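Local atomic coordinates of Baccell_00856 (Bacteroides cellulosilyticus DSM 14838, PDB entry 5MVH), a protein that probably hydrolyses glycosidic bonds, most likely those of rhamnose, as a beta-propeller glycoside hydrolase with an unusually placed active site. Residues A[341-346]-A[359-364]; A[63-68]-A[123-128]; A[193-198]-A[216-221]. All blocks are in the same frame, centred on the assembly; numbering follows the deposited sequence.

Each contact involves a different four-stranded antiparallel sheet of the propeller: interactions 1 and 3 stay with one sheet, and interaction 2 joins a sheet to a loop beyond it. Their centres lie 18 to 21 Å from the middle of the chain and 30 to 36 Å from one another; none touches another. Along the chain, interaction 2 comes first, then interaction 3, then interaction 1. Interaction 1 pairs strands 342-347 and 357-361. In interaction 3, strand 195-202 meets the turn joining strands 208-215 and 223-231. In interaction 2, strand 62-69 packs against the loop after strand 116-118. Spread round the ring, they hold separate parts of it: a hairpin within a blade, a loop tied to its own blade's edge strand, and a loop packed on a blade.

Interaction 1 (A[341-346]-A[359-364]); sequences GEIFYI and AHAAAV
I343 pairs with A361, F344 with H360 and Y345 with A359 in antiparallel register, the two short strands lying 4.9 Å apart at closest approach and the I343 and Y345 pairs being the hydrogen-bonded ones. At the end of the ladder, V364 N reaches back to G341 O (2.7 Å), drawing in the chain where it leaves the strand. H360 does most of the side-chain work. With CG anti to the backbone N (chi1 177°), its ring swings across to strand 342-346 and presents CD2 over the centre of the F344 ring, a T-shaped stack with centroids 4.9 Å apart and planes at 70°. H360 NE2 donates to E342 OE2 at 2.8 Å, an almost straight bond in the imidazole plane that uses the anti lone pair of the carboxylate. This bond and the stack should together fix the ring's rotation. On the other face, I343 CG1 packs on V364 CB at 3.5 Å and I343 CB faces A361 CB. W369, from the adjoining strand 369-373, touches I343, Y345 and A361 there. This is the central beta hairpin of a four-stranded antiparallel propeller blade, with the H360-F344 stack on one face and the H360-E342 hydrogen bond beside it.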
loop_
_atom_site.group_PDB
_atom_site.type_symbol
_atom_site.label_atom_id
_atom_site.label_comp_id
_atom_site.label_asym_id
_atom_site.label_seq_id
_atom_site.Cartn_x
_atom_site.Cartn_y
_atom_site.Cartn_z
ATOM N N GLY A 341 14.254 11.834 -7.962
ATOM C CA GLY A 341 15.167 11.912 -6.777
ATOM C C GLY A 341 14.755 12.834 -5.631
ATOM O O GLY A 341 15.334 12.751 -4.545
ATOM N N GLU A 342 13.771 13.708 -5.857
ATOM C CA GLU A 342 13.056 14.361 -4.759
ATOM C C GLU A 342 12.129 13.306 -4.133
ATOM O O GLU A 342 11.432 12.566 -4.852
ATOM C CB GLU A 342 12.263 15.578 -5.250
ATOM C CG GLU A 342 11.618 16.386 -4.129
ATOM C CD GLU A 342 10.721 17.506 -4.635
ATOM O OE1 GLU A 342 10.511 17.624 -5.860
ATOM O OE2 GLU A 342 10.208 18.277 -3.820
ATOM N N ILE A 343 12.185 13.196 -2.803
ATOM C CA ILE A 343 11.452 12.181 -2.041
ATOM C C ILE A 343 10.522 12.820 -1.005
ATOM O O ILE A 343 10.976 13.604 -0.167
ATOM C CB ILE A 343 12.386 11.252 -1.212
ATOM C CG1 ILE A 343 13.553 10.737 -2.038
ATOM C CG2 ILE A 343 11.606 10.058 -0.663
ATOM C CD1 ILE A 343 13.128 9.922 -3.242
ATOM N N PHE A 344 9.252 12.426 -1.042
ATOM C CA PHE A 344 8.306 12.679 0.054
ATOM C C PHE A 344 8.087 11.361 0.780
ATOM O O PHE A 344 7.663 10.373 0.162
ATOM C CB PHE A 344 6.969 13.182 -0.493
ATOM C CG PHE A 344 7.043 14.517 -1.192
ATOM C CD1 PHE A 344 7.566 14.620 -2.477
ATOM C CD2 PHE A 344 6.540 15.670 -0.585
ATOM C CE1 PHE A 344 7.616 15.848 -3.135
ATOM C CE2 PHE A 344 6.573 16.901 -1.248
ATOM C CZ PHE A 344 7.123 16.986 -2.523
ATOM N N TYR A 345 8.384 11.348 2.078
ATOM C CA TYR A 345 8.382 10.137 2.885
ATOM C C TYR A 345 7.439 10.420 4.031
ATOM O O TYR A 345 7.741 11.246 4.933
ATOM C CB TYR A 345 9.822 9.846 3.331
ATOM C CG TYR A 345 10.084 8.502 3.968
ATOM C CD1 TYR A 345 9.608 8.207 5.254
ATOM C CD2 TYR A 345 10.865 7.540 3.327
ATOM C CE1 TYR A 345 9.877 6.978 5.853
ATOM C CE2 TYR A 345 11.124 6.321 3.920
ATOM C CZ TYR A 345 10.651 6.049 5.190
ATOM O OH TYR A 345 10.886 4.847 5.772
ATOM N N ILE A 346 6.277 9.767 4.001
ATOM C CA ILE A 346 5.195 10.082 4.926
ATOM C C ILE A 346 5.193 9.070 6.087
ATOM O O ILE A 346 5.241 7.847 5.861
ATOM C CB ILE A 346 3.821 10.077 4.198
ATOM C CG1 ILE A 346 3.816 11.024 2.968
ATOM C CG2 ILE A 346 2.708 10.392 5.181
ATOM C CD1 ILE A 346 3.996 12.507 3.279
ATOM N N ALA A 359 8.933 13.498 6.034
ATOM C CA ALA A 359 10.375 13.534 5.870
ATOM C C ALA A 359 10.613 13.800 4.387
ATOM O O ALA A 359 10.149 13.040 3.538
ATOM C CB ALA A 359 10.993 12.207 6.303
ATOM N N HIS A 360 11.289 14.902 4.060
ATOM C CA HIS A 360 11.458 15.313 2.665
ATOM C C HIS A 360 12.929 15.396 2.322
ATOM O O HIS A 360 13.691 15.928 3.116
ATOM C CB HIS A 360 10.784 16.662 2.409
ATOM C CG HIS A 360 10.972 17.182 1.021
ATOM N ND1 HIS A 360 11.965 18.076 0.693
ATOM C CD2 HIS A 360 10.287 16.943 -0.129
ATOM C CE1 HIS A 360 11.896 18.364 -0.597
ATOM N NE2 HIS A 360 10.881 17.695 -1.121
ATOM N N ALA A 361 13.318 14.865 1.149
ATOM C CA ALA A 361 14.668 15.007 0.644
ATOM C C ALA A 361 14.597 15.662 -0.716
ATOM O O ALA A 361 13.874 15.194 -1.591
ATOM C CB ALA A 361 15.346 13.653 0.540
ATOM N N ALA A 362 15.337 16.753 -0.895
ATOM C CA ALA A 362 15.479 17.381 -2.203
ATOM C C ALA A 362 16.144 16.461 -3.208
ATOM O O ALA A 362 15.816 16.480 -4.402
ATOM C CB ALA A 362 16.297 18.670 -2.077
ATOM N N ALA A 363 17.101 15.672 -2.725
ATOM C CA ALA A 363 17.833 14.714 -3.557
ATOM C C ALA A 363 18.104 13.518 -2.689
ATOM O O ALA A 363 18.777 13.641 -1.680
ATOM C CB ALA A 363 19.145 15.319 -4.047
ATOM N N VAL A 364 17.556 12.365 -3.061
ATOM C CA VAL A 364 17.713 11.153 -2.259
ATOM C C VAL A 364 19.193 10.781 -2.092
ATOM O O VAL A 364 19.608 10.359 -1.017
ATOM C CB VAL A 364 16.919 9.951 -2.834
ATOM C CG1 VAL A 364 17.465 9.470 -4.180
ATOM C CG2 VAL A 364 16.853 8.800 -1.830
#

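Interaction 2 (A[63-68]-A[123-128]); sequences LVLGKR and YTLELG
K67 makes the one polar link here: its NZ donates to Y123 O at a short 2.6 Å, lying in the plane of that carbonyl. The lysine starts out with CG between its backbone N and carbonyl carbon (chi1 74°) and turns again at chi3; that start and the bend at chi3 together bring the amine onto the loop. The same amine forms a salt bridge with E51 on the neighbouring strand 51-57, so it joins a carboxylate of its own sheet to a backbone carbonyl of the loop, a pairing that probably keeps it charged. Y123 itself turns its ring away from the strand, and its hydroxyl bonds to Q48.

Four leucines make the apolar contact, L63 and L65 from the strand and L125 and L127 from the loop, with the aliphatic part of K67 beside them. L125 points at strand 63-68, and its two methyls divide the work. CD1 settles against the backbone, 3.7 Å from L65 O and 3.9 Å from G66 CA, while CD2 meets L65 CB at 4.0 Å. The K67 chain passes across L125 at a slant, its CG 4.2 Å from L125 CD1. Farther along, L65 and L127 reach toward each other tip to tip, L65 CD1 to L127 CD2 at 3.8 Å, and L63 crosses L127 at about a right angle with looser contact.

In the backbone, the two segments run roughly opposite ways, but no main-chain bond joins them. The loop turns at L125, the centre of an inverse gamma turn whose E126 N to T124 O bond is weak.

L103 and L105 of strand 103-107 back L125 and L127, so the loop's leucines wedge between the sheet of strand 62-69 and strand 103-107, consistent with the apolar packing between neighbouring blades of a beta-propeller.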
loop_
_atom_site.group_PDB
_atom_site.type_symbol
_atom_site.label_atom_id
_atom_site.label_comp_id
_atom_site.label_asym_id
_atom_site.label_seq_id
_atom_site.Cartn_x
_atom_site.Cartn_y
_atom_site.Cartn_z
ATOM N N LEU A 63 -19.606 0.217 4.275
ATOM C CA LEU A 63 -18.728 0.653 3.198
ATOM C C LEU A 63 -19.342 1.866 2.534
ATOM O O LEU A 63 -20.433 1.782 1.988
ATOM C CB LEU A 63 -18.500 -0.485 2.191
ATOM C CG LEU A 63 -17.872 -0.207 0.816
ATOM C CD1 LEU A 63 -16.553 0.543 0.891
ATOM C CD2 LEU A 63 -17.666 -1.539 0.119
ATOM N N VAL A 64 -18.630 2.990 2.637
ATOM C CA VAL A 64 -18.988 4.267 2.029
ATOM C C VAL A 64 -18.068 4.552 0.852
ATOM O O VAL A 64 -16.855 4.352 0.962
ATOM C CB VAL A 64 -18.877 5.412 3.062
ATOM C CG1 VAL A 64 -19.126 6.770 2.418
ATOM C CG2 VAL A 64 -19.839 5.146 4.203
ATOM N N LEU A 65 -18.654 4.972 -0.272
ATOM C CA LEU A 65 -17.902 5.507 -1.428
ATOM C C LEU A 65 -18.123 6.997 -1.535
ATOM O O LEU A 65 -19.202 7.498 -1.210
ATOM C CB LEU A 65 -18.315 4.840 -2.737
ATOM C CG LEU A 65 -18.314 3.337 -2.783
ATOM C CD1 LEU A 65 -18.884 2.828 -4.106
ATOM C CD2 LEU A 65 -16.900 2.802 -2.582
ATOM N N GLY A 66 -17.100 7.719 -1.977
ATOM C CA GLY A 66 -17.236 9.145 -2.221
ATOM C C GLY A 66 -16.544 9.551 -3.506
ATOM O O GLY A 66 -15.618 8.866 -3.987
ATOM N N LYS A 67 -17.008 10.659 -4.079
ATOM C CA LYS A 67 -16.311 11.294 -5.180
ATOM C C LYS A 67 -16.397 12.819 -5.129
ATOM O O LYS A 67 -17.282 13.390 -4.507
ATOM C CB LYS A 67 -16.808 10.768 -6.513
ATOM C CG LYS A 67 -18.183 11.254 -6.936
ATOM C CD LYS A 67 -18.661 10.574 -8.218
ATOM C CE LYS A 67 -18.235 11.331 -9.471
ATOM N NZ LYS A 67 -18.797 10.714 -10.720
ATOM N N ARG A 68 -15.441 13.456 -5.785
ATOM C CA ARG A 68 -15.436 14.892 -5.954
ATOM C C ARG A 68 -14.741 15.195 -7.260
ATOM O O ARG A 68 -13.966 14.382 -7.766
ATOM C CB ARG A 68 -14.720 15.601 -4.800
ATOM C CG ARG A 68 -13.240 15.272 -4.647
ATOM C CD ARG A 68 -12.485 16.376 -3.926
ATOM N NE ARG A 68 -11.107 15.997 -3.587
ATOM C CZ ARG A 68 -10.199 16.824 -3.072
ATOM N NH1 ARG A 68 -10.500 18.107 -2.856
ATOM N NH2 ARG A 68 -8.977 16.389 -2.781
ATOM N N TYR A 123 -17.744 5.674 -13.376
ATOM C CA TYR A 123 -17.725 6.902 -12.600
ATOM C C TYR A 123 -18.921 7.058 -11.663
ATOM O O TYR A 123 -19.273 8.184 -11.311
ATOM C CB TYR A 123 -17.568 8.129 -13.547
ATOM C CG TYR A 123 -16.341 8.020 -14.447
ATOM C CD1 TYR A 123 -15.051 8.083 -13.910
ATOM C CD2 TYR A 123 -16.461 7.810 -15.825
ATOM C CE1 TYR A 123 -13.925 7.969 -14.724
ATOM C CE2 TYR A 123 -15.340 7.697 -16.641
ATOM C CZ TYR A 123 -14.075 7.776 -16.096
ATOM O OH TYR A 123 -12.950 7.656 -16.904
ATOM N N THR A 124 -19.542 5.944 -11.260
ATOM C CA THR A 124 -20.798 5.994 -10.501
ATOM C C THR A 124 -20.679 5.226 -9.190
ATOM O O THR A 124 -20.125 4.127 -9.167
ATOM C CB THR A 124 -21.960 5.430 -11.345
ATOM O OG1 THR A 124 -22.019 6.131 -12.591
ATOM C CG2 THR A 124 -23.303 5.556 -10.591
ATOM N N LEU A 125 -21.208 5.798 -8.113
ATOM C CA LEU A 125 -21.134 5.185 -6.782
ATOM C C LEU A 125 -22.315 4.257 -6.543
ATOM O O LEU A 125 -23.180 4.515 -5.696
ATOM C CB LEU A 125 -21.082 6.244 -5.688
ATOM C CG LEU A 125 -20.077 7.372 -5.917
ATOM C CD1 LEU A 125 -20.081 8.297 -4.724
ATOM C CD2 LEU A 125 -18.675 6.813 -6.172
ATOM N N GLU A 126 -22.375 3.210 -7.327
ATOM C CA GLU A 126 -23.409 2.193 -7.207
ATOM C C GLU A 126 -22.713 0.872 -7.417
ATOM O O GLU A 126 -22.201 0.629 -8.514
ATOM C CB GLU A 126 -24.465 2.409 -8.300
ATOM C CG GLU A 126 -25.676 1.493 -8.187
ATOM C CD GLU A 126 -26.560 1.874 -7.019
ATOM O OE1 GLU A 126 -26.825 1.015 -6.164
ATOM O OE2 GLU A 126 -27.003 3.039 -6.960
ATOM N N LEU A 127 -22.678 0.010 -6.397
ATOM C CA LEU A 127 -22.023 -1.283 -6.550
ATOM C C LEU A 127 -22.995 -2.386 -6.908
ATOM O O LEU A 127 -24.090 -2.473 -6.352
ATOM C CB LEU A 127 -21.260 -1.678 -5.287
ATOM C CG LEU A 127 -20.217 -0.644 -4.851
ATOM C CD1 LEU A 127 -19.607 -1.054 -3.524
ATOM C CD2 LEU A 127 -19.144 -0.469 -5.915
ATOM N N GLY A 128 -22.560 -3.272 -7.798
ATOM C CA GLY A 128 -23.284 -4.490 -8.067
ATOM C C GLY A 128 -23.096 -5.498 -6.955
ATOM O O GLY A 128 -22.463 -5.218 -5.918
#

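Interaction 3 (A[193-198]-A[216-221]); sequences QRNAYW and ETWHVE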
loop_
_atom_site.group_PDB
_atom_site.type_symbol
_atom_site.label_atom_id
_atom_site.label_comp_id
_atom_site.label_asym_id
_atom_site.label_seq_id
_atom_site.Cartn_x
_atom_site.Cartn_y
_atom_site.Cartn_z
ATOM N N GLN A 193 8.652 -23.857 3.911
ATOM C CA GLN A 193 9.740 -23.598 4.827
ATOM C C GLN A 193 9.551 -22.253 5.507
ATOM O O GLN A 193 9.635 -22.161 6.738
ATOM C CB GLN A 193 11.041 -23.558 4.031
ATOM C CG GLN A 193 12.303 -23.582 4.848
ATOM C CD GLN A 193 12.858 -24.975 4.957
ATOM O OE1 GLN A 193 12.941 -25.519 6.053
ATOM N NE2 GLN A 193 13.230 -25.569 3.812
ATOM N N ARG A 194 9.345 -21.214 4.678
ATOM C CA ARG A 194 9.276 -19.832 5.100
ATOM C C ARG A 194 8.053 -19.124 4.536
ATOM O O ARG A 194 7.388 -19.591 3.597
ATOM C CB ARG A 194 10.531 -19.063 4.683
ATOM C CG ARG A 194 10.796 -18.963 3.168
ATOM C CD ARG A 194 12.183 -18.363 2.857
ATOM N NE ARG A 194 13.191 -19.089 3.626
ATOM C CZ ARG A 194 13.688 -20.289 3.318
ATOM N NH1 ARG A 194 13.361 -20.921 2.186
ATOM N NH2 ARG A 194 14.538 -20.874 4.163
ATOM N N ASN A 195 7.789 -17.981 5.148
ATOM C CA ASN A 195 6.688 -17.106 4.804
ATOM C C ASN A 195 7.249 -15.862 4.117
ATOM O O ASN A 195 8.435 -15.573 4.210
ATOM C CB ASN A 195 5.995 -16.720 6.087
ATOM C CG ASN A 195 5.518 -17.932 6.845
ATOM O OD1 ASN A 195 5.888 -18.167 8.016
ATOM N ND2 ASN A 195 4.718 -18.733 6.171
ATOM N N ALA A 196 6.363 -15.130 3.443
ATOM C CA ALA A 196 6.745 -13.916 2.735
ATOM C C ALA A 196 5.620 -12.908 2.844
ATOM O O ALA A 196 4.467 -13.309 2.958
ATOM C CB ALA A 196 7.038 -14.222 1.287
ATOM N N TYR A 197 5.992 -11.617 2.857
ATOM C CA TYR A 197 5.067 -10.473 2.979
ATOM C C TYR A 197 5.524 -9.404 2.003
ATOM O O TYR A 197 6.637 -8.930 2.098
ATOM C CB TYR A 197 5.092 -9.904 4.414
ATOM C CG TYR A 197 4.626 -10.928 5.417
ATOM C CD1 TYR A 197 3.282 -11.073 5.707
ATOM C CD2 TYR A 197 5.512 -11.802 6.005
ATOM C CE1 TYR A 197 2.841 -12.039 6.590
ATOM C CE2 TYR A 197 5.064 -12.785 6.888
ATOM C CZ TYR A 197 3.746 -12.889 7.169
ATOM O OH TYR A 197 3.326 -13.863 8.060
ATOM N N TRP A 198 4.634 -8.990 1.112
ATOM C CA TRP A 198 4.995 -8.220 -0.077
ATOM C C TRP A 198 4.283 -6.880 -0.160
ATOM O O TRP A 198 3.305 -6.618 0.540
ATOM C CB TRP A 198 4.681 -9.022 -1.339
ATOM C CG TRP A 198 3.263 -9.570 -1.375
ATOM C CD1 TRP A 198 2.119 -8.903 -1.749
ATOM C CD2 TRP A 198 2.853 -10.864 -0.984
ATOM N NE1 TRP A 198 1.028 -9.728 -1.626
ATOM C CE2 TRP A 198 1.450 -10.938 -1.159
ATOM C CE3 TRP A 198 3.532 -11.995 -0.513
ATOM C CZ2 TRP A 198 0.723 -12.103 -0.878
ATOM C CZ3 TRP A 198 2.810 -13.129 -0.237
ATOM C CH2 TRP A 198 1.427 -13.182 -0.429
ATOM N N GLU A 216 11.034 -16.568 8.547
ATOM C CA GLU A 216 11.356 -17.994 8.747
ATOM C C GLU A 216 10.348 -18.791 9.540
ATOM O O GLU A 216 10.015 -19.907 9.136
ATOM C CB GLU A 216 12.748 -18.171 9.384
ATOM C CG GLU A 216 13.906 -17.849 8.447
ATOM C CD GLU A 216 13.782 -18.471 7.057
ATOM O OE1 GLU A 216 13.576 -17.707 6.078
ATOM O OE2 GLU A 216 13.890 -19.732 6.926
ATOM N N THR A 217 9.884 -18.236 10.657
ATOM C CA THR A 217 8.886 -18.895 11.493
ATOM C C THR A 217 7.548 -18.184 11.318
ATOM O O THR A 217 7.384 -17.377 10.407
ATOM C CB THR A 217 9.302 -18.939 12.971
ATOM O OG1 THR A 217 9.201 -17.626 13.542
ATOM C CG2 THR A 217 10.727 -19.488 13.142
ATOM N N TRP A 218 6.567 -18.504 12.154
ATOM C CA TRP A 218 5.301 -17.795 12.137
ATOM C C TRP A 218 5.392 -16.448 12.849
ATOM O O TRP A 218 4.483 -15.652 12.714
ATOM C CB TRP A 218 4.196 -18.635 12.806
ATOM C CG TRP A 218 4.001 -19.979 12.139
ATOM C CD1 TRP A 218 4.282 -21.214 12.670
ATOM C CD2 TRP A 218 3.513 -20.218 10.813
ATOM N NE1 TRP A 218 3.964 -22.201 11.766
ATOM C CE2 TRP A 218 3.507 -21.617 10.613
ATOM C CE3 TRP A 218 3.055 -19.390 9.785
ATOM C CZ2 TRP A 218 3.081 -22.200 9.410
ATOM C CZ3 TRP A 218 2.619 -19.981 8.583
ATOM C CH2 TRP A 218 2.654 -21.357 8.409
ATOM N N HIS A 219 6.468 -16.210 13.591
ATOM C CA HIS A 219 6.586 -15.037 14.479
ATOM C C HIS A 219 7.299 -13.883 13.772
ATOM O O HIS A 219 8.313 -14.093 13.117
ATOM C CB HIS A 219 7.359 -15.383 15.764
ATOM N N VAL A 220 6.754 -12.684 13.945
ATOM C CA VAL A 220 7.261 -11.433 13.318
ATOM C C VAL A 220 8.747 -11.153 13.527
ATOM O O VAL A 220 9.407 -10.570 12.645
ATOM C CB VAL A 220 6.458 -10.215 13.813
ATOM C CG1 VAL A 220 6.681 -9.969 15.318
ATOM C CG2 VAL A 220 6.784 -8.985 12.993
ATOM N N GLU A 221 9.290 -11.571 14.670
ATOM C CA GLU A 221 10.736 -11.362 14.940
ATOM C C GLU A 221 11.656 -12.105 13.971
ATOM O O GLU A 221 12.829 -11.776 13.894
ATOM C CB GLU A 221 11.129 -11.675 16.397
ATOM C CG GLU A 221 10.848 -13.090 16.841
ATOM C CD GLU A 221 9.512 -13.221 17.552
ATOM O OE1 GLU A 221 8.477 -12.640 17.070
ATOM O OE2 GLU A 221 9.503 -13.920 18.581
HETATM O O HOH W 1 12.349 -21.629 8.062
#
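The R194 guanidinium meets the E216 carboxylate edge to edge, with their planes 31° apart, in a side-on salt bridge that engages two nitrogens and both oxygens. R194 NE donates to E216 OE1 at 2.8 Å, within the guanidinium plane and onto the syn lone pair. The second bond, R194 NH2 to E216 OE2 at 3.1 Å, is longer and less straight, the oxygen lying 25° out of the guanidinium plane. Both chains fold to reach this: R194 bends at chi3 (51°) and E216 at chi2, so they run alongside each other. E216 OE1 also accepts from H224, which holds that end of the carboxylate as a second partner. A water lies 2.7 Å from E216 OE2 and 3.1 Å from Q193 O, filling in between the acid and the backbone before the arginine. Away from the charges, the W218 ring lies against the N195 side chain, with N195 CG 4.0 Å from W218 CZ3. T217 OG1 accepts from H219 N in an ST turn that shapes the turn's backbone. The contact lies at the surface, where the start of strand 195-202 meets the turn between strands 208-215 and 223-231, and N195 pairs through its backbone with R215 of the adjacent strand.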